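Local coordinates for protein quinoline 2-oxidoreductase large subunit (Pseudomonas putida, PDB 1T3Q) that carries the molybdenum–pterin cytosine dinucleotide site of a molybdenum hydroxylase that probably oxidises quinoline at carbon 2, at residues Lys258-Pro263 against Tyr326-Trp331; Gly86-Met91 against Thr98-Leu103. One frame throughout, in Å; residues are numbered along the deposited sequence.

Contact 1. Residues Lys258-Pro263 against Tyr326-Trp331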
ATOM      1  N   LYS B 258      -0.130  -2.729 -23.890  1.00 14.80           N
ATOM      2  CA  LYS B 258      -0.098  -3.191 -22.517  1.00 14.71           C
ATOM      3  C   LYS B 258      -1.093  -4.325 -22.279  1.00 13.81           C
ATOM      4  O   LYS B 258      -1.478  -4.615 -21.146  1.00 15.09           O
ATOM      5  CB  LYS B 258      -0.332  -2.000 -21.577  1.00 15.44           C
ATOM      6  CG  LYS B 258       0.856  -1.038 -21.625  1.00 14.94           C
ATOM      7  CD  LYS B 258       0.676   0.226 -20.792  1.00 16.29           C
ATOM      8  CE  LYS B 258       1.860   1.162 -21.020  1.00 15.42           C
ATOM      9  NZ  LYS B 258       1.613   2.542 -20.500  1.00 16.44           N
ATOM     10  N   ALA B 259      -1.491  -4.969 -23.372  1.00 15.53           N
ATOM     11  CA  ALA B 259      -2.396  -6.104 -23.319  1.00 16.01           C
ATOM     12  C   ALA B 259      -1.606  -7.337 -23.755  1.00 17.41           C
ATOM     13  O   ALA B 259      -2.103  -8.172 -24.508  1.00 16.23           O
ATOM     14  CB  ALA B 259      -3.589  -5.889 -24.242  1.00 16.14           C
ATOM     15  N   HIS B 260      -0.361  -7.418 -23.299  1.00 17.58           N
ATOM     16  CA  HIS B 260       0.508  -8.558 -23.593  1.00 18.94           C
ATOM     17  C   HIS B 260       1.280  -8.881 -22.330  1.00 20.41           C
ATOM     18  O   HIS B 260       1.395  -8.050 -21.423  1.00 19.00           O
ATOM     19  CB  HIS B 260       1.553  -8.245 -24.670  1.00 17.96           C
ATOM     20  CG  HIS B 260       0.984  -7.824 -25.987  1.00 18.95           C
ATOM     21  ND1 HIS B 260       0.799  -6.501 -26.326  1.00 18.08           N
ATOM     22  CD2 HIS B 260       0.579  -8.548 -27.058  1.00 18.17           C
ATOM     23  CE1 HIS B 260       0.308  -6.427 -27.550  1.00 18.33           C
ATOM     24  NE2 HIS B 260       0.165  -7.654 -28.017  1.00 19.12           N
ATOM     25  N   LEU B 261       1.817 -10.092 -22.272  1.00 18.57           N
ATOM     26  CA  LEU B 261       2.638 -10.475 -21.140  1.00 19.64           C
ATOM     27  C   LEU B 261       4.043 -10.111 -21.597  1.00 18.49           C
ATOM     28  O   LEU B 261       4.479 -10.538 -22.667  1.00 20.41           O
ATOM     29  CB  LEU B 261       2.549 -11.981 -20.878  1.00 18.75           C
ATOM     30  CG  LEU B 261       3.397 -12.433 -19.688  1.00 18.83           C
ATOM     31  CD1 LEU B 261       2.827 -11.852 -18.402  1.00 18.39           C
ATOM     32  CD2 LEU B 261       3.416 -13.954 -19.613  1.00 19.31           C
ATOM     33  N   HIS B 262       4.753  -9.311 -20.812  1.00 17.57           N
ATOM     34  CA  HIS B 262       6.104  -8.913 -21.203  1.00 18.31           C
ATOM     35  C   HIS B 262       7.156  -9.717 -20.458  1.00 16.39           C
ATOM     36  O   HIS B 262       6.987 -10.043 -19.287  1.00 16.16           O
ATOM     37  CB  HIS B 262       6.345  -7.430 -20.906  1.00 18.22           C
ATOM     38  CG  HIS B 262       5.188  -6.550 -21.251  1.00 16.33           C
ATOM     39  ND1 HIS B 262       4.706  -6.422 -22.535  1.00 16.42           N
ATOM     40  CD2 HIS B 262       4.396  -5.776 -20.471  1.00 18.99           C
ATOM     41  CE1 HIS B 262       3.662  -5.611 -22.531  1.00 20.01           C
ATOM     42  NE2 HIS B 262       3.454  -5.205 -21.291  1.00 16.57           N
ATOM     43  N   PRO B 263       8.253 -10.066 -21.139  1.00 17.12           N
ATOM     44  CA  PRO B 263       9.304 -10.827 -20.463  1.00 17.94           C
ATOM     45  C   PRO B 263       9.695 -10.117 -19.164  1.00 18.45           C
ATOM     46  O   PRO B 263       9.896 -10.752 -18.131  1.00 18.46           O
ATOM     47  CB  PRO B 263      10.433 -10.826 -21.488  1.00 17.24           C
ATOM     48  CG  PRO B 263       9.691 -10.914 -22.780  1.00 18.25           C
ATOM     49  CD  PRO B 263       8.531  -9.939 -22.582  1.00 17.73           C
ATOM     50  N   TYR B 326       8.853 -14.169 -32.500  1.00 18.87           N
ATOM     51  CA  TYR B 326       8.023 -15.044 -31.674  1.00 19.26           C
ATOM     52  C   TYR B 326       6.558 -14.631 -31.738  1.00 19.91           C
ATOM     53  O   TYR B 326       6.208 -13.608 -32.333  1.00 19.07           O
ATOM     54  CB  TYR B 326       8.449 -14.954 -30.204  1.00 18.97           C
ATOM     55  CG  TYR B 326       9.929 -15.127 -29.939  1.00 20.50           C
ATOM     56  CD1 TYR B 326      10.510 -16.396 -29.902  1.00 19.97           C
ATOM     57  CD2 TYR B 326      10.748 -14.019 -29.718  1.00 20.37           C
ATOM     58  CE1 TYR B 326      11.873 -16.557 -29.646  1.00 19.62           C
ATOM     59  CE2 TYR B 326      12.114 -14.169 -29.464  1.00 20.25           C
ATOM     60  CZ  TYR B 326      12.668 -15.443 -29.429  1.00 20.25           C
ATOM     61  OH  TYR B 326      14.015 -15.596 -29.176  1.00 18.75           O
ATOM     62  N   ASN B 327       5.710 -15.439 -31.110  1.00 19.00           N
ATOM     63  CA  ASN B 327       4.292 -15.137 -31.022  1.00 19.86           C
ATOM     64  C   ASN B 327       4.145 -14.396 -29.704  1.00 19.10           C
ATOM     65  O   ASN B 327       4.649 -14.853 -28.680  1.00 17.57           O
ATOM     66  CB  ASN B 327       3.442 -16.410 -30.933  1.00 20.79           C
ATOM     67  CG  ASN B 327       3.305 -17.126 -32.255  1.00 20.61           C
ATOM     68  OD1 ASN B 327       3.806 -18.238 -32.422  1.00 22.68           O
ATOM     69  ND2 ASN B 327       2.614 -16.502 -33.198  1.00 16.55           N
ATOM     70  N   ASN B 328       3.478 -13.250 -29.724  1.00 19.12           N
ATOM     71  CA  ASN B 328       3.248 -12.509 -28.493  1.00 18.30           C
ATOM     72  C   ASN B 328       2.193 -13.309 -27.736  1.00 17.56           C
ATOM     73  O   ASN B 328       1.441 -14.076 -28.339  1.00 17.47           O
ATOM     74  CB  ASN B 328       2.670 -11.124 -28.796  1.00 17.52           C
ATOM     75  CG  ASN B 328       1.286 -11.204 -29.421  1.00 14.52           C
ATOM     76  OD1 ASN B 328       1.125 -11.069 -30.633  1.00 16.70           O
ATOM     77  ND2 ASN B 328       0.282 -11.451 -28.590  1.00 12.43           N
ATOM     78  N   LEU B 329       2.133 -13.135 -26.422  1.00 17.38           N
ATOM     79  CA  LEU B 329       1.122 -13.809 -25.612  1.00 18.52           C
ATOM     80  C   LEU B 329       0.226 -12.659 -25.143  1.00 19.47           C
ATOM     81  O   LEU B 329       0.731 -11.658 -24.643  1.00 18.12           O
ATOM     82  CB  LEU B 329       1.769 -14.487 -24.402  1.00 18.41           C
ATOM     83  CG  LEU B 329       1.288 -15.844 -23.859  1.00 24.06           C
ATOM     84  CD1 LEU B 329       1.062 -15.722 -22.363  1.00 21.10           C
ATOM     85  CD2 LEU B 329       0.034 -16.332 -24.566  1.00 22.76           C
ATOM     86  N   PRO B 330      -1.107 -12.816 -25.230  1.00 19.85           N
ATOM     87  CA  PRO B 330      -1.857 -13.983 -25.711  1.00 20.45           C
ATOM     88  C   PRO B 330      -2.414 -13.977 -27.139  1.00 20.43           C
ATOM     89  O   PRO B 330      -3.017 -14.964 -27.558  1.00 20.57           O
ATOM     90  CB  PRO B 330      -2.987 -14.067 -24.704  1.00 21.28           C
ATOM     91  CG  PRO B 330      -3.372 -12.586 -24.597  1.00 21.61           C
ATOM     92  CD  PRO B 330      -2.015 -11.863 -24.556  1.00 20.03           C
ATOM     93  N   TRP B 331      -2.214 -12.898 -27.889  1.00 19.60           N
ATOM     94  CA  TRP B 331      -2.783 -12.807 -29.234  1.00 19.55           C
ATOM     95  C   TRP B 331      -2.074 -13.565 -30.349  1.00 19.85           C
ATOM     96  O   TRP B 331      -2.723 -14.010 -31.299  1.00 18.97           O
ATOM     97  CB  TRP B 331      -2.915 -11.332 -29.634  1.00 19.81           C
ATOM     98  CG  TRP B 331      -3.371 -10.477 -28.491  1.00 23.09           C
ATOM     99  CD1 TRP B 331      -2.676  -9.459 -27.902  1.00 22.74           C
ATOM    100  CD2 TRP B 331      -4.578 -10.627 -27.734  1.00 23.73           C
ATOM    101  NE1 TRP B 331      -3.370  -8.972 -26.823  1.00 22.13           N
ATOM    102  CE2 TRP B 331      -4.541  -9.669 -26.696  1.00 24.16           C
ATOM    103  CE3 TRP B 331      -5.686 -11.481 -27.830  1.00 26.60           C
ATOM    104  CZ2 TRP B 331      -5.569  -9.541 -25.755  1.00 25.22           C
ATOM    105  CZ3 TRP B 331      -6.711 -11.355 -26.894  1.00 26.87           C
ATOM    106  CH2 TRP B 331      -6.642 -10.390 -25.869  1.00 26.94           C
TER
HETATM  107  O   HOH W   1       4.154 -11.631 -25.099  1.00 21.31           O

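Contact 2. Residues Gly86-Met91 against Thr98-Leu103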
ATOM      1  N   GLY B  86      10.411 -19.486 -20.278  1.00 24.75           N
ATOM      2  CA  GLY B  86       9.879 -18.353 -21.011  1.00 21.99           C
ATOM      3  C   GLY B  86       8.386 -18.353 -21.294  1.00 21.61           C
ATOM      4  O   GLY B  86       7.619 -19.123 -20.718  1.00 21.43           O
ATOM      5  N   ILE B  87       7.985 -17.485 -22.215  1.00 19.64           N
ATOM      6  CA  ILE B  87       6.587 -17.326 -22.581  1.00 19.50           C
ATOM      7  C   ILE B  87       6.145 -18.289 -23.674  1.00 17.69           C
ATOM      8  O   ILE B  87       6.570 -18.167 -24.818  1.00 19.30           O
ATOM      9  CB  ILE B  87       6.320 -15.883 -23.062  1.00 18.47           C
ATOM     10  CG1 ILE B  87       6.760 -14.892 -21.977  1.00 19.49           C
ATOM     11  CG2 ILE B  87       4.847 -15.707 -23.390  1.00 16.66           C
ATOM     12  CD1 ILE B  87       6.652 -13.437 -22.391  1.00 21.83           C
ATOM     13  N   VAL B  88       5.292 -19.241 -23.304  1.00 19.32           N
ATOM     14  CA  VAL B  88       4.763 -20.223 -24.246  1.00 18.54           C
ATOM     15  C   VAL B  88       3.500 -19.643 -24.877  1.00 18.81           C
ATOM     16  O   VAL B  88       2.542 -19.325 -24.176  1.00 19.94           O
ATOM     17  CB  VAL B  88       4.402 -21.539 -23.530  1.00 20.53           C
ATOM     18  CG1 VAL B  88       3.922 -22.578 -24.542  1.00 21.57           C
ATOM     19  CG2 VAL B  88       5.609 -22.056 -22.769  1.00 20.92           C
ATOM     20  N   ALA B  89       3.503 -19.501 -26.197  1.00 18.81           N
ATOM     21  CA  ALA B  89       2.357 -18.938 -26.897  1.00 21.09           C
ATOM     22  C   ALA B  89       1.867 -19.865 -27.994  1.00 22.19           C
ATOM     23  O   ALA B  89       2.613 -20.206 -28.913  1.00 24.04           O
ATOM     24  CB  ALA B  89       2.727 -17.577 -27.490  1.00 19.06           C
ATOM     25  N   THR B  90       0.605 -20.262 -27.903  1.00 24.36           N
ATOM     26  CA  THR B  90       0.029 -21.151 -28.900  1.00 25.63           C
ATOM     27  C   THR B  90      -1.438 -20.826 -29.151  1.00 25.18           C
ATOM     28  O   THR B  90      -2.038 -20.016 -28.441  1.00 22.92           O
ATOM     29  CB  THR B  90       0.153 -22.624 -28.461  1.00 26.82           C
ATOM     30  OG1 THR B  90      -0.220 -23.480 -29.552  1.00 32.42           O
ATOM     31  CG2 THR B  90      -0.741 -22.900 -27.257  1.00 27.73           C
ATOM     32  N   MET B  91      -2.004 -21.466 -30.168  1.00 24.32           N
ATOM     33  CA  MET B  91      -3.395 -21.266 -30.550  1.00 26.42           C
ATOM     34  C   MET B  91      -3.994 -22.591 -31.001  1.00 26.17           C
ATOM     35  O   MET B  91      -3.294 -23.428 -31.574  1.00 25.66           O
ATOM     36  CB  MET B  91      -3.490 -20.264 -31.706  1.00 27.07           C
ATOM     37  CG  MET B  91      -3.404 -18.800 -31.311  1.00 31.48           C
ATOM     38  SD  MET B  91      -4.953 -18.169 -30.629  1.00 35.19           S
ATOM     39  CE  MET B  91      -4.329 -16.927 -29.503  1.00 35.43           C
ATOM     40  N   THR B  98       3.652 -23.246 -32.361  1.00 21.43           N
ATOM     41  CA  THR B  98       3.844 -22.693 -31.030  1.00 23.21           C
ATOM     42  C   THR B  98       5.248 -22.121 -30.910  1.00 22.86           C
ATOM     43  O   THR B  98       6.177 -22.612 -31.540  1.00 23.08           O
ATOM     44  CB  THR B  98       3.696 -23.785 -29.948  1.00 21.98           C
ATOM     45  OG1 THR B  98       2.343 -24.244 -29.911  1.00 23.75           O
ATOM     46  CG2 THR B  98       4.092 -23.251 -28.584  1.00 24.11           C
ATOM     47  N   THR B  99       5.396 -21.065 -30.121  1.00 22.75           N
ATOM     48  CA  THR B  99       6.715 -20.499 -29.897  1.00 21.53           C
ATOM     49  C   THR B  99       6.880 -20.352 -28.398  1.00 21.72           C
ATOM     50  O   THR B  99       5.903 -20.212 -27.664  1.00 22.21           O
ATOM     51  CB  THR B  99       6.909 -19.107 -30.556  1.00 23.20           C
ATOM     52  OG1 THR B  99       5.921 -18.192 -30.065  1.00 21.01           O
ATOM     53  CG2 THR B  99       6.819 -19.209 -32.075  1.00 22.67           C
ATOM     54  N   ILE B 100       8.123 -20.432 -27.946  1.00 21.06           N
ATOM     55  CA  ILE B 100       8.437 -20.262 -26.541  1.00 21.66           C
ATOM     56  C   ILE B 100       9.483 -19.160 -26.565  1.00 21.69           C
ATOM     57  O   ILE B 100      10.591 -19.368 -27.048  1.00 19.90           O
ATOM     58  CB  ILE B 100       9.046 -21.544 -25.931  1.00 22.02           C
ATOM     59  CG1 ILE B 100       8.047 -22.697 -26.049  1.00 23.34           C
ATOM     60  CG2 ILE B 100       9.412 -21.300 -24.475  1.00 21.95           C
ATOM     61  CD1 ILE B 100       8.509 -23.994 -25.391  1.00 24.93           C
ATOM     62  N   GLN B 101       9.119 -17.974 -26.096  1.00 21.68           N
ATOM     63  CA  GLN B 101      10.072 -16.877 -26.100  1.00 21.17           C
ATOM     64  C   GLN B 101      10.834 -16.846 -24.794  1.00 19.74           C
ATOM     65  O   GLN B 101      10.247 -16.686 -23.723  1.00 19.99           O
ATOM     66  CB  GLN B 101       9.367 -15.534 -26.315  1.00 22.50           C
ATOM     67  CG  GLN B 101      10.315 -14.346 -26.216  1.00 22.48           C
ATOM     68  CD  GLN B 101       9.638 -13.011 -26.474  1.00 25.07           C
ATOM     69  OE1 GLN B 101       8.419 -12.938 -26.655  1.00 24.87           O
ATOM     70  NE2 GLN B 101      10.428 -11.943 -26.486  1.00 21.21           N
ATOM     71  N   PRO B 102      12.163 -17.004 -24.861  1.00 19.51           N
ATOM     72  CA  PRO B 102      12.935 -16.975 -23.624  1.00 18.65           C
ATOM     73  C   PRO B 102      12.928 -15.549 -23.076  1.00 20.31           C
ATOM     74  O   PRO B 102      12.906 -14.583 -23.845  1.00 21.58           O
ATOM     75  CB  PRO B 102      14.315 -17.434 -24.077  1.00 18.75           C
ATOM     76  CG  PRO B 102      14.425 -16.829 -25.449  1.00 18.77           C
ATOM     77  CD  PRO B 102      13.043 -17.101 -26.043  1.00 18.50           C
ATOM     78  N   LEU B 103      12.918 -15.414 -21.755  1.00 21.53           N
ATOM     79  CA  LEU B 103      12.909 -14.088 -21.145  1.00 22.03           C
ATOM     80  C   LEU B 103      14.173 -13.344 -21.570  1.00 23.61           C
ATOM     81  O   LEU B 103      14.136 -12.146 -21.865  1.00 23.48           O
ATOM     82  CB  LEU B 103      12.814 -14.209 -19.622  1.00 21.60           C
ATOM     83  CG  LEU B 103      11.626 -15.055 -19.138  1.00 20.39           C
ATOM     84  CD1 LEU B 103      11.500 -14.950 -17.628  1.00 20.09           C
ATOM     85  CD2 LEU B 103      10.330 -14.589 -19.812  1.00 24.07           C
TER
HETATM   86  O   HOH W   2       6.320 -17.133 -27.704  1.00 20.15           O

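Contact 1. Residues Lys258-Pro263 against Tyr326-Trp331
Leu329 O is gripped twice by the facing loop: Leu261 N donates to it at 3.0 Å (N-H...O angle 159°), and the CA-H of His260 makes a weaker approach, with CA at 3.3 Å. A water donates to Leu261 O and accepts from Leu329 N. Two residues on, Trp331 NE1 donates to Ala259 O at 2.8 Å, a short but bent bond (133°) that leaves the indole plane. Both loops belong to the molybdopterin cofactor-binding domain. Ala259 lies beside the dioxosulfidomolybdenum ion, and Trp331 meets the ring of Tyr545, a residue of that ion's pocket. The indole turns its edge to the face of His260 in an offset edge-to-face pair (planes at 80°), bringing CD1 to within 3.4 Å of His260 NE2. His260 CG lies beside its backbone N and anti to the carbonyl carbon, which puts the imidazole face before the indole edge; Ala369 N and Gln257 O hold the ring as well. Pro330, behind a cis peptide, sets CG over the indole's centre. A leucine in place of Trp331 would probably leave Ala259 O without this donor and the His260 face without its aromatic edge. Leu261 CD2 and Leu329 CD1 meet alongside at 4.0 Å.

Contact 2. Residues Gly86-Met91 against Thr98-Leu103
Ile87 and Gln101 satisfy each other's backbone in both directions: Ile87 N gives to Gln101 O at 2.8 Å, and Gln101 N returns a bond to Ile87 O at 2.9 Å. Two residues further on, Ala89 N meets Thr99 O almost head-on, at 2.9 Å with an N-H...O angle of 176°, while Thr99 N reaches Ala89 O across a longer 3.2 Å. Between these two hydrogen-bonded pairs sits the non-hydrogen-bonded pair Val88 and Ile100, whose side chains run alongside each other and touch through CG2 of Val88 and CG1 of Ile100. This is the ladder of an antiparallel beta hairpin, a two-stranded sheet within the a/b hammerhead domain. Ile87 O serves further donors: a water donates a hydrogen bond to it, and the CA-H of Ile100 comes close. The same water bonds Thr99 OG1 at 2.6 Å, a hydroxyl that accepts a bond from Asn327 N of the adjoining loop as well as meeting the water. Thr99 lies on the sheet face of Ile87, Ala89 and Gln101, and a chi1 of 58° holds OG1 between its backbone N and carbonyl carbon. Beyond the regular strands, the hydroxyls of Thr90 and Thr98 pair through their OG1 atoms at 2.7 Å, either able to be the donor, and the CG2 methyl of Thr98 lies against Ala89 O. At the other end, Gly86 brings its CA to 3.2 Å from Gln101 O in a CA-H...O contact; a side chain there would collide with that oxygen, and with the positive phi of Gly86 a CB would also be pressed against the preceding carbonyl oxygen. Gly86 N is taken up by Ser84 OG. CD2 of Leu103 folds back to Gly86 CA and to CG1 of Ile87, and the leucine also packs on helix 263-275, against Leu266, Leu267 and Leu270.

The two contacts, with centres about 9 Å apart, show how chemistry follows place in a fold. Contact 1 lies deeper in the chain, beside the molybdenum site: irregular loops that combine two backbone-carbonyl bonds with an aromatic pair, a cis-proline and a bridging water. Contact 2 is a regular hairpin farther from the chain centre, held chiefly by repeated strand bonds, with Thr90 exposed at its end. They share no segment and belong to different domains by sequence family, yet they meet: Leu329 CB packs on Ile87 CG2, and Ala89 CB lies near Asn327 O. The hairpin face bearing Ile87, Ala89 and Thr99 thus lies against loop 326-331, while Phe236 of helix 226-237 touches both Leu261 and Ile87.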